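Local coordinates for protein bsobi restriction endonuclease (Geobacillus stearothermophilus, PDB 1DC1) that cuts double-stranded DNA as a homodimeric type II restriction endonuclease, recognising the degenerate sequence 5'-CYCGRG-3' and cleaving after its first cytosine, at residues D15-T20 with N306-Q312; G244-A250 with A282-M288; P59-L63 with I99-E104. One frame throughout, in Å; residues are numbered along the deposited sequence. Where two conformers were deposited one is given.

In the fold
Contacts 1 and 2 are neighbours in the nuclease core, their centres about 11 Å apart, and they touch directly: Thr19 OG1 lies 2.5 Å from Ala282 O and Asp15 OD1 2.7 Å from His286 ND1, both probable hydrogen bonds. Residues 282-288 are thus flanked by the N-terminal loop and by the DNA-binding turn at 244-250. Contact 2 grips the bound DNA itself and follows closely on Lys242, a predicted catalytic magnesium-site residue; the side chain of Thr19 in contact 1 is about 10 Å from that of Lys242. Contact 3 belongs to the distant helical part, its centre about 53 Å from contact 1 and 45 Å from contact 2.

Contact 1 of 3, residues D15-T20 with N306-Q312; sequences DDLKTT and NLTKTEQ
Asn306, Lys309 and Gln312 reach over to the backbone carbonyls of Asp16, Leu17 and Lys18, in the loop that leads into helix 21-53. The carboxamide of Asn306, at the end of strand 303-306, outermost in this chain's sheet, is aimed across by having CG anti to the backbone N (chi1 -179°). Its ND2 spends both hydrogens in the amide plane: one goes almost straight to Leu17 O at 2.8 Å, the other to Thr19 OG1 at 3.0 Å. The Thr19 side chain stands roughly perpendicular to that of Asn306, and its hydroxyl is also hydrogen-bonded to Ala282 O and Ile284 N. On the other end of the amide, OD1 takes Thr308 N in an Asx turn and Thr308 OG1 as well, which fixes the flip of the group.

Lys309 comes in as an extended chain and divides its ammonium between Lys18 O (2.7 Å from NZ) and Asp16 O (3.0 Å from NZ). Asp16 O has a second donor, Gln312 NE2 at 2.8 Å; the lysine and the amide approach from opposite faces of the carbonyl plane, neither on a lone pair. Gln312 is steadied in turn, because its OE1 accepts from Asn306 N. The Leu17 and Gln312 side chains cross at about a right angle, CD1 3.8 Å from OE1.

Four of the five side-chain hydrogen bonds go to main-chain carbonyls, with no backbone pairing between the segments, so the loop is gripped chiefly through its backbone, and the lysine charge is likely to be eased by two carbonyl dipoles.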
loop_
_atom_site.group_PDB
_atom_site.type_symbol
_atom_site.label_atom_id
_atom_site.label_comp_id
_atom_site.label_asym_id
_atom_site.label_seq_id
_atom_site.Cartn_x
_atom_site.Cartn_y
_atom_site.Cartn_z
ATOM N N ASP D 15 -20.288 15.073 6.220
ATOM C CA ASP D 15 -20.313 13.685 6.626
ATOM C C ASP D 15 -21.273 12.780 5.823
ATOM O O ASP D 15 -21.342 11.575 6.053
ATOM C CB ASP D 15 -20.409 13.554 8.187
ATOM C CG ASP D 15 -18.985 13.409 8.894
ATOM O OD1 ASP D 15 -17.927 13.799 8.319
ATOM O OD2 ASP D 15 -18.936 12.887 10.037
ATOM N N ASP D 16 -21.944 13.345 4.821
ATOM C CA ASP D 16 -22.738 12.531 3.937
ATOM C C ASP D 16 -21.710 11.653 3.170
ATOM O O ASP D 16 -21.999 10.550 2.732
ATOM C CB ASP D 16 -23.517 13.419 2.969
ATOM C CG ASP D 16 -24.835 13.931 3.567
ATOM O OD1 ASP D 16 -25.170 13.556 4.701
ATOM O OD2 ASP D 16 -25.551 14.707 2.907
ATOM N N LEU D 17 -20.486 12.136 3.045
ATOM C CA LEU D 17 -19.432 11.400 2.350
ATOM C C LEU D 17 -18.793 10.248 3.159
ATOM O O LEU D 17 -18.212 9.333 2.605
ATOM C CB LEU D 17 -18.342 12.373 2.003
ATOM C CG LEU D 17 -18.191 12.964 0.603
ATOM C CD1 LEU D 17 -18.969 12.195 -0.529
ATOM C CD2 LEU D 17 -18.558 14.417 0.786
ATOM N N LYS D 18 -18.880 10.321 4.478
ATOM C CA LYS D 18 -18.277 9.337 5.367
ATOM C C LYS D 18 -18.850 7.899 5.270
ATOM O O LYS D 18 -20.069 7.698 5.268
ATOM C CB LYS D 18 -18.451 9.869 6.798
ATOM C CG LYS D 18 -17.237 10.215 7.554
ATOM C CD LYS D 18 -16.904 9.057 8.478
ATOM C CE LYS D 18 -16.453 9.554 9.817
ATOM N NZ LYS D 18 -15.502 8.563 10.375
ATOM N N THR D 19 -17.973 6.891 5.228
ATOM C CA THR D 19 -18.418 5.489 5.185
ATOM C C THR D 19 -18.906 5.151 6.593
ATOM O O THR D 19 -18.304 5.604 7.612
ATOM C CB THR D 19 -17.249 4.528 4.832
ATOM O OG1 THR D 19 -16.721 4.884 3.554
ATOM C CG2 THR D 19 -17.713 3.121 4.789
ATOM N N THR D 20 -19.977 4.366 6.668
ATOM C CA THR D 20 -20.516 4.016 7.972
ATOM C C THR D 20 -19.835 2.773 8.534
ATOM O O THR D 20 -19.184 2.009 7.796
ATOM C CB THR D 20 -22.013 3.719 7.899
ATOM O OG1 THR D 20 -22.200 2.549 7.112
ATOM C CG2 THR D 20 -22.794 4.875 7.270
ATOM N N ASN D 306 -19.516 8.380 -2.345
ATOM C CA ASN D 306 -19.027 7.299 -1.534
ATOM C C ASN D 306 -19.616 6.054 -2.239
ATOM O O ASN D 306 -20.855 5.894 -2.339
ATOM C CB ASN D 306 -19.556 7.363 -0.118
ATOM C CG ASN D 306 -19.028 6.251 0.711
ATOM O OD1 ASN D 306 -19.184 5.065 0.381
ATOM N ND2 ASN D 306 -18.363 6.608 1.788
ATOM N N LEU D 307 -18.720 5.191 -2.737
ATOM C CA LEU D 307 -19.080 3.989 -3.483
ATOM C C LEU D 307 -19.962 2.992 -2.706
ATOM O O LEU D 307 -20.647 2.184 -3.322
ATOM C CB LEU D 307 -17.799 3.309 -4.043
ATOM C CG LEU D 307 -17.925 2.103 -5.019
ATOM C CD1 LEU D 307 -18.437 2.539 -6.400
ATOM C CD2 LEU D 307 -16.561 1.413 -5.181
ATOM N N THR D 308 -19.980 3.040 -1.379
ATOM C CA THR D 308 -20.833 2.100 -0.634
ATOM C C THR D 308 -22.267 2.632 -0.463
ATOM O O THR D 308 -23.126 1.940 0.092
ATOM C CB THR D 308 -20.262 1.785 0.772
ATOM O OG1 THR D 308 -20.405 2.927 1.606
ATOM C CG2 THR D 308 -18.773 1.396 0.677
ATOM N N LYS D 309 -22.521 3.859 -0.944
ATOM C CA LYS D 309 -23.828 4.484 -0.840
ATOM C C LYS D 309 -24.485 4.630 -2.201
ATOM O O LYS D 309 -24.190 5.526 -3.010
ATOM C CB LYS D 309 -23.690 5.809 -0.156
ATOM C CG LYS D 309 -22.989 5.697 1.181
ATOM C CD LYS D 309 -22.956 7.028 1.904
ATOM C CE LYS D 309 -22.079 6.970 3.132
ATOM N NZ LYS D 309 -22.541 7.939 4.165
ATOM N N THR D 310 -25.382 3.687 -2.427
ATOM C CA THR D 310 -26.170 3.593 -3.653
ATOM C C THR D 310 -26.760 4.866 -4.205
ATOM O O THR D 310 -26.699 5.108 -5.412
ATOM C CB THR D 310 -27.351 2.665 -3.435
ATOM O OG1 THR D 310 -26.912 1.572 -2.634
ATOM C CG2 THR D 310 -27.908 2.182 -4.749
ATOM N N GLU D 311 -27.362 5.673 -3.340
ATOM C CA GLU D 311 -27.971 6.878 -3.843
ATOM C C GLU D 311 -26.946 7.840 -4.385
ATOM O O GLU D 311 -27.249 8.562 -5.342
ATOM C CB GLU D 311 -28.783 7.559 -2.766
ATOM C CG GLU D 311 -30.102 6.918 -2.503
ATOM C CD GLU D 311 -30.838 7.588 -1.355
ATOM O OE1 GLU D 311 -30.316 7.577 -0.206
ATOM O OE2 GLU D 311 -31.936 8.127 -1.617
ATOM N N GLN D 312 -25.739 7.850 -3.800
ATOM C CA GLN D 312 -24.696 8.767 -4.267
ATOM C C GLN D 312 -24.162 8.293 -5.563
ATOM O O GLN D 312 -23.975 9.066 -6.490
ATOM C CB GLN D 312 -23.538 8.882 -3.258
ATOM C CG GLN D 312 -24.022 9.451 -1.945
ATOM C CD GLN D 312 -22.926 9.808 -0.951
ATOM O OE1 GLN D 312 -21.733 9.751 -1.250
ATOM N NE2 GLN D 312 -23.352 10.171 0.269
#

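Contact 2 of 3, residues G244-A250 with A282-M288; sequences GIDPAGA and AAIEHSM. With nucleotides of chain A; nucleotides of chain B.
Ala282 begins the second segment by setting its CB 3.4 Å from Gly244 O, where the parallel neighbours 235-242 and 276-281 of the PD-(D/E)XK nuclease sheet run out into loops. The turn on the 244-250 side holds DNA: Ile245 N and Asp246 N donate to OP1 and OP2 of the same phosphate, that of DG8 of chain A. Gly244 passes so near this phosphate that a beta carbon there would collide with OP2.

At Ala283 a water joins the two loops, giving a hydrogen to Gly244 O and accepting one from Ala283 N. The methyl of Ala283 sits under the turn near Asp246 O and meets Ala250 CB at 3.9 Å. Ile284 turns its side chain away from 244-250.

Glu285, the N-cap of helix 286-298, has CG anti to the carbonyl carbon (chi1 -67°), which lays CG on Ala250 CB at 3.5 Å; the bend at chi2 (-66°) then turns the carboxylate along Pro247 CB, and its OE2 is hydrogen-bonded to Tyr24 OH. Ser287 brings CB beside the phosphate of DA4 of chain B. Met288 swings its sulfur back over Ala250, and SD also accepts a weak bond from Glu285 N.

The start of helix 247-270 therefore lies between residues 282-288 and the DNA. There Asp246 OD1 accepts a weak N-cap bond from Ala248 N, and its OD2 salt-bridges Lys81 of the second subunit. In a bond that may contribute to recognition, N4 of the DC5 base of chain B donates to Ala248 O at 2.7 Å.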
loop_
_atom_site.group_PDB
_atom_site.type_symbol
_atom_site.label_atom_id
_atom_site.label_comp_id
_atom_site.label_asym_id
_atom_site.label_seq_id
_atom_site.Cartn_x
_atom_site.Cartn_y
_atom_site.Cartn_z
ATOM N N GLY D 244 -11.184 0.290 -2.122
ATOM C CA GLY D 244 -10.766 -0.289 -0.866
ATOM C C GLY D 244 -11.803 -0.091 0.231
ATOM O O GLY D 244 -12.496 0.933 0.302
ATOM N N ILE D 245 -11.914 -1.069 1.117
ATOM C CA ILE D 245 -12.866 -0.988 2.243
ATOM C C ILE D 245 -12.190 -0.745 3.565
ATOM O O ILE D 245 -12.860 -0.664 4.562
ATOM C CB ILE D 245 -13.717 -2.307 2.441
ATOM C CG1 ILE D 245 -12.892 -3.574 2.206
ATOM C CG2 ILE D 245 -14.879 -2.274 1.459
ATOM C CD1 ILE D 245 -12.204 -4.149 3.371
ATOM N N ASP D 246 -10.863 -0.642 3.577
ATOM C CA ASP D 246 -10.154 -0.504 4.837
ATOM C C ASP D 246 -10.079 0.959 5.259
ATOM O O ASP D 246 -9.512 1.779 4.547
ATOM C CB ASP D 246 -8.753 -1.134 4.679
ATOM C CG ASP D 246 -7.852 -0.891 5.879
ATOM O OD1 ASP D 246 -8.379 -0.711 7.010
ATOM O OD2 ASP D 246 -6.611 -0.888 5.687
ATOM N N PRO D 247 -10.687 1.312 6.415
ATOM C CA PRO D 247 -10.600 2.710 6.807
ATOM C C PRO D 247 -9.138 3.176 7.016
ATOM O O PRO D 247 -8.841 4.344 6.819
ATOM C CB PRO D 247 -11.417 2.782 8.096
ATOM C CG PRO D 247 -11.553 1.441 8.563
ATOM C CD PRO D 247 -11.447 0.515 7.388
ATOM N N ALA D 248 -8.224 2.263 7.407
ATOM C CA ALA D 248 -6.811 2.591 7.665
ATOM C C ALA D 248 -6.070 2.984 6.382
ATOM O O ALA D 248 -4.990 3.560 6.447
ATOM C CB ALA D 248 -6.088 1.408 8.349
ATOM N N GLY D 249 -6.681 2.656 5.227
ATOM C CA GLY D 249 -6.135 2.977 3.912
ATOM C C GLY D 249 -6.867 4.153 3.263
ATOM O O GLY D 249 -6.448 4.661 2.201
ATOM N N ALA D 250 -7.946 4.606 3.891
ATOM C CA ALA D 250 -8.765 5.696 3.346
ATOM C C ALA D 250 -7.962 6.969 3.075
ATOM O O ALA D 250 -7.871 7.392 1.941
ATOM C CB ALA D 250 -9.946 5.988 4.299
ATOM N N ALA D 282 -14.819 3.987 -1.594
ATOM C CA ALA D 282 -15.640 3.174 -0.690
ATOM C C ALA D 282 -15.271 3.436 0.802
ATOM O O ALA D 282 -16.126 3.310 1.690
ATOM C CB ALA D 282 -15.500 1.653 -1.052
ATOM N N ALA D 283 -14.016 3.800 1.073
ATOM C CA ALA D 283 -13.540 4.102 2.433
ATOM C C ALA D 283 -13.253 5.601 2.528
ATOM O O ALA D 283 -12.233 6.090 2.035
ATOM C CB ALA D 283 -12.284 3.315 2.724
ATOM N N ILE D 284 -14.172 6.338 3.115
ATOM C CA ILE D 284 -14.027 7.774 3.241
ATOM C C ILE D 284 -14.183 8.144 4.716
ATOM O O ILE D 284 -15.218 7.933 5.326
ATOM C CB ILE D 284 -15.077 8.549 2.326
ATOM C CG1 ILE D 284 -14.797 8.238 0.848
ATOM C CG2 ILE D 284 -14.958 10.100 2.522
ATOM C CD1 ILE D 284 -15.693 8.968 -0.200
ATOM N N GLU D 285 -13.099 8.675 5.268
ATOM C CA GLU D 285 -13.000 9.092 6.662
ATOM C C GLU D 285 -13.303 10.611 6.863
ATOM O O GLU D 285 -13.344 11.371 5.896
ATOM C CB GLU D 285 -11.588 8.678 7.157
ATOM C CG GLU D 285 -11.458 7.127 7.197
ATOM C CD GLU D 285 -12.404 6.550 8.246
ATOM O OE1 GLU D 285 -12.082 6.711 9.423
ATOM O OE2 GLU D 285 -13.467 5.998 7.921
ATOM N N HIS D 286 -13.513 11.057 8.095
ATOM C CA HIS D 286 -13.868 12.446 8.304
ATOM C C HIS D 286 -12.922 13.533 7.760
ATOM O O HIS D 286 -13.353 14.451 7.045
ATOM C CB HIS D 286 -14.092 12.718 9.769
ATOM C CG HIS D 286 -14.476 14.124 9.992
ATOM N ND1 HIS D 286 -15.642 14.645 9.473
ATOM C CD2 HIS D 286 -13.773 15.174 10.463
ATOM C CE1 HIS D 286 -15.643 15.956 9.613
ATOM N NE2 HIS D 286 -14.519 16.307 10.209
ATOM N N SER D 287 -11.630 13.442 8.078
ATOM C CA SER D 287 -10.659 14.446 7.614
ATOM C C SER D 287 -10.640 14.592 6.111
ATOM O O SER D 287 -10.767 15.735 5.578
ATOM C CB SER D 287 -9.259 14.100 8.037
ATOM O OG SER D 287 -8.380 15.087 7.569
ATOM N N MET D 288 -10.448 13.463 5.413
ATOM C CA MET D 288 -10.476 13.495 3.945
ATOM C C MET D 288 -11.861 13.974 3.384
ATOM O O MET D 288 -11.920 14.647 2.344
ATOM C CB MET D 288 -10.083 12.128 3.382
ATOM C CG MET D 288 -11.002 10.966 3.727
ATOM S SD MET D 288 -10.407 9.478 2.928
ATOM C CE MET D 288 -11.075 9.553 1.285
ATOM P P DG A 8 -8.647 -2.476 0.912
ATOM O OP1 DG A 8 -9.929 -3.080 0.586
ATOM O OP2 DG A 8 -8.591 -1.090 1.394
ATOM O "O5'" DG A 8 -8.020 -3.448 2.014
ATOM C "C5'" DG A 8 -7.700 -4.847 1.709
ATOM C "C4'" DG A 8 -6.459 -5.263 2.466
ATOM O "O4'" DG A 8 -5.351 -4.467 1.982
ATOM C "C3'" DG A 8 -6.550 -5.011 3.982
ATOM O "O3'" DG A 8 -5.733 -5.962 4.691
ATOM C "C2'" DG A 8 -5.863 -3.662 4.129
ATOM C "C1'" DG A 8 -4.762 -3.753 3.054
ATOM N N9 DG A 8 -4.264 -2.467 2.558
ATOM C C8 DG A 8 -5.031 -1.363 2.242
ATOM N N7 DG A 8 -4.317 -0.324 1.892
ATOM C C5 DG A 8 -2.996 -0.766 1.955
ATOM C C6 DG A 8 -1.752 -0.062 1.714
ATOM O O6 DG A 8 -1.590 1.109 1.391
ATOM N N1 DG A 8 -0.640 -0.878 1.914
ATOM C C2 DG A 8 -0.694 -2.201 2.307
ATOM N N2 DG A 8 0.471 -2.848 2.431
ATOM N N3 DG A 8 -1.835 -2.861 2.558
ATOM C C4 DG A 8 -2.940 -2.092 2.357
ATOM P P DA B 4 -7.082 11.474 9.914
ATOM O OP1 DA B 4 -6.900 12.936 9.758
ATOM O OP2 DA B 4 -8.185 10.767 9.189
ATOM O "O5'" DA B 4 -5.696 10.764 9.543
ATOM C "C5'" DA B 4 -4.544 10.933 10.402
ATOM C "C4'" DA B 4 -3.494 9.888 10.114
ATOM O "O4'" DA B 4 -3.733 8.636 10.798
ATOM C "C3'" DA B 4 -3.333 9.568 8.639
ATOM O "O3'" DA B 4 -1.970 9.524 8.241
ATOM C "C2'" DA B 4 -3.791 8.123 8.561
ATOM C "C1'" DA B 4 -3.371 7.616 9.927
ATOM N N9 DA B 4 -4.003 6.381 10.370
ATOM C C8 DA B 4 -5.276 5.978 10.191
ATOM N N7 DA B 4 -5.495 4.748 10.576
ATOM C C5 DA B 4 -4.274 4.333 11.067
ATOM C C6 DA B 4 -3.834 3.107 11.580
ATOM N N6 DA B 4 -4.611 2.032 11.641
ATOM N N1 DA B 4 -2.553 3.023 12.009
ATOM C C2 DA B 4 -1.782 4.079 11.889
ATOM N N3 DA B 4 -2.071 5.279 11.394
ATOM C C4 DA B 4 -3.358 5.338 10.996
ATOM P P DC B 5 -0.995 10.801 8.373
ATOM O OP1 DC B 5 -1.348 11.698 9.514
ATOM O OP2 DC B 5 -0.770 11.395 7.024
ATOM O "O5'" DC B 5 0.331 10.043 8.803
ATOM C "C5'" DC B 5 0.914 9.064 7.944
ATOM C "C4'" DC B 5 1.648 8.034 8.774
ATOM O "O4'" DC B 5 0.703 7.238 9.501
ATOM C "C3'" DC B 5 2.435 7.020 7.948
ATOM O "O3'" DC B 5 3.728 7.528 7.662
ATOM C "C2'" DC B 5 2.497 5.816 8.858
ATOM C "C1'" DC B 5 1.146 5.879 9.531
ATOM N N1 DC B 5 0.113 5.024 8.900
ATOM C C2 DC B 5 0.164 3.647 9.169
ATOM O O2 DC B 5 1.123 3.205 9.855
ATOM N N3 DC B 5 -0.803 2.831 8.660
ATOM C C4 DC B 5 -1.763 3.333 7.880
ATOM N N4 DC B 5 -2.673 2.475 7.385
ATOM C C5 DC B 5 -1.832 4.733 7.567
ATOM C C6 DC B 5 -0.879 5.532 8.094
HETATM O O HOH W 1 -11.655 3.202 -0.783
#

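Contact 3 of 3, residues P59-L63 with I99-E104; sequences PKDLL and IENFLE
Apolar contact dominates where Pro59 sets its ring against the C-terminal part of helix 88-103. Its CB meets Leu103 CB at 3.8 Å and Ile99 CG2 at 3.9 Å, while CG lies over the Leu103 carbonyl. On one flank Ile99 lays CD1 against the branch point of Leu63, 3.5 Å from CG and nearly as close to both methyls. With CG1 anti to the carbonyl carbon (chi1 -72°), the isoleucine sends this long branch to Leu63 and keeps CG2 for the proline. The methyls Leu62 CD1 and Leu103 CD1 press together at 3.4 Å, tighter than usual, and Phe110 of helix 110-152 packs against Leu62 and Pro59. An alanine at Ile99 would remove both branches and is likely to leave a gap beneath Pro59 and Leu63.

Among the polar contacts, Lys60 crosses Glu104 at about a right angle, NZ making a long salt bridge to OE2 at 3.7 Å, and a water accepts from Lys60 N while donating to OE2.

Hydrocarbon packing thus joins the loop after helix 21-53 to helix 88-103, in the helical region away from the active site. The contact rests mainly on these apolar side chains, while the long, water-bridged pairing of Lys60 with Glu104 probably contributes only modestly.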
loop_
_atom_site.group_PDB
_atom_site.type_symbol
_atom_site.label_atom_id
_atom_site.label_comp_id
_atom_site.label_asym_id
_atom_site.label_seq_id
_atom_site.Cartn_x
_atom_site.Cartn_y
_atom_site.Cartn_z
ATOM N N PRO D 59 17.135 -33.086 1.687
ATOM C CA PRO D 59 16.973 -31.719 1.184
ATOM C C PRO D 59 17.784 -31.459 -0.070
ATOM O O PRO D 59 17.283 -30.845 -0.998
ATOM C CB PRO D 59 17.416 -30.852 2.359
ATOM C CG PRO D 59 17.116 -31.678 3.551
ATOM C CD PRO D 59 17.353 -33.124 3.140
ATOM N N LYS D 60 19.023 -31.941 -0.135
ATOM C CA LYS D 60 19.836 -31.661 -1.317
ATOM C C LYS D 60 19.282 -32.304 -2.537
ATOM O O LYS D 60 19.513 -31.846 -3.647
ATOM C CB LYS D 60 21.280 -32.098 -1.112
ATOM C CG LYS D 60 22.054 -31.031 -0.387
ATOM C CD LYS D 60 23.492 -31.444 -0.148
ATOM C CE LYS D 60 23.966 -31.128 1.283
ATOM N NZ LYS D 60 24.206 -32.366 2.149
ATOM N N ASP D 61 18.515 -33.366 -2.337
ATOM C CA ASP D 61 17.922 -34.055 -3.470
ATOM C C ASP D 61 16.879 -33.187 -4.174
ATOM O O ASP D 61 16.607 -33.385 -5.361
ATOM C CB ASP D 61 17.278 -35.373 -3.014
ATOM C CG ASP D 61 18.296 -36.490 -2.761
ATOM O OD1 ASP D 61 19.438 -36.412 -3.285
ATOM O OD2 ASP D 61 17.924 -37.442 -2.030
ATOM N N LEU D 62 16.314 -32.223 -3.447
ATOM C CA LEU D 62 15.284 -31.323 -3.998
ATOM C C LEU D 62 15.844 -30.511 -5.179
ATOM O O LEU D 62 15.087 -30.100 -6.067
ATOM C CB LEU D 62 14.719 -30.391 -2.873
ATOM C CG LEU D 62 14.054 -31.049 -1.623
ATOM C CD1 LEU D 62 13.892 -30.070 -0.477
ATOM C CD2 LEU D 62 12.698 -31.619 -2.028
ATOM N N LEU D 63 17.162 -30.313 -5.181
ATOM C CA LEU D 63 17.824 -29.569 -6.244
ATOM C C LEU D 63 17.729 -30.260 -7.604
ATOM O O LEU D 63 17.954 -29.647 -8.648
ATOM C CB LEU D 63 19.279 -29.389 -5.886
ATOM C CG LEU D 63 19.444 -28.517 -4.660
ATOM C CD1 LEU D 63 20.902 -28.468 -4.178
ATOM C CD2 LEU D 63 18.951 -27.144 -5.070
ATOM N N ILE D 99 17.836 -24.553 1.849
ATOM C CA ILE D 99 18.266 -25.914 2.159
ATOM C C ILE D 99 19.171 -25.963 3.410
ATOM O O ILE D 99 18.898 -26.728 4.323
ATOM C CB ILE D 99 18.977 -26.582 0.930
ATOM C CG1 ILE D 99 17.951 -26.904 -0.156
ATOM C CG2 ILE D 99 19.696 -27.882 1.351
ATOM C CD1 ILE D 99 18.573 -27.283 -1.467
ATOM N N GLU D 100 20.194 -25.107 3.480
ATOM C CA GLU D 100 21.116 -25.134 4.613
ATOM C C GLU D 100 20.594 -24.555 5.883
ATOM O O GLU D 100 20.903 -25.070 6.948
ATOM C CB GLU D 100 22.424 -24.417 4.258
ATOM C CG GLU D 100 23.100 -24.993 2.999
ATOM C CD GLU D 100 24.350 -24.229 2.585
ATOM O OE1 GLU D 100 24.609 -23.168 3.187
ATOM O OE2 GLU D 100 25.063 -24.679 1.661
ATOM N N ASN D 101 19.785 -23.507 5.783
ATOM C CA ASN D 101 19.300 -22.844 6.980
ATOM C C ASN D 101 18.032 -23.387 7.557
ATOM O O ASN D 101 17.783 -23.258 8.775
ATOM C CB ASN D 101 19.096 -21.346 6.732
ATOM C CG ASN D 101 20.360 -20.662 6.304
ATOM O OD1 ASN D 101 21.442 -21.047 6.754
ATOM N ND2 ASN D 101 20.248 -19.646 5.433
ATOM N N PHE D 102 17.215 -23.999 6.718
ATOM C CA PHE D 102 15.939 -24.497 7.224
ATOM C C PHE D 102 15.609 -25.985 6.998
ATOM O O PHE D 102 15.163 -26.683 7.922
ATOM C CB PHE D 102 14.810 -23.611 6.652
ATOM C CG PHE D 102 14.975 -22.163 7.006
ATOM C CD1 PHE D 102 14.833 -21.741 8.328
ATOM C CD2 PHE D 102 15.248 -21.220 6.037
ATOM C CE1 PHE D 102 14.949 -20.389 8.673
ATOM C CE2 PHE D 102 15.364 -19.858 6.387
ATOM C CZ PHE D 102 15.213 -19.443 7.698
ATOM N N LEU D 103 15.857 -26.474 5.797
ATOM C CA LEU D 103 15.475 -27.833 5.506
ATOM C C LEU D 103 16.357 -28.849 6.161
ATOM O O LEU D 103 15.858 -29.783 6.749
ATOM C CB LEU D 103 15.366 -28.055 3.993
ATOM C CG LEU D 103 14.443 -27.063 3.224
ATOM C CD1 LEU D 103 14.239 -27.526 1.789
ATOM C CD2 LEU D 103 13.089 -26.905 3.930
ATOM N N GLU D 104 17.665 -28.680 6.097
ATOM C CA GLU D 104 18.530 -29.662 6.754
ATOM C C GLU D 104 18.261 -29.635 8.258
ATOM O O GLU D 104 18.116 -30.662 8.902
ATOM C CB GLU D 104 19.944 -29.361 6.363
ATOM C CG GLU D 104 19.991 -29.278 4.878
ATOM C CD GLU D 104 21.355 -29.373 4.288
ATOM O OE1 GLU D 104 22.249 -28.648 4.767
ATOM O OE2 GLU D 104 21.506 -30.176 3.334
HETATM O O HOH W 2 20.600 -32.991 2.300
#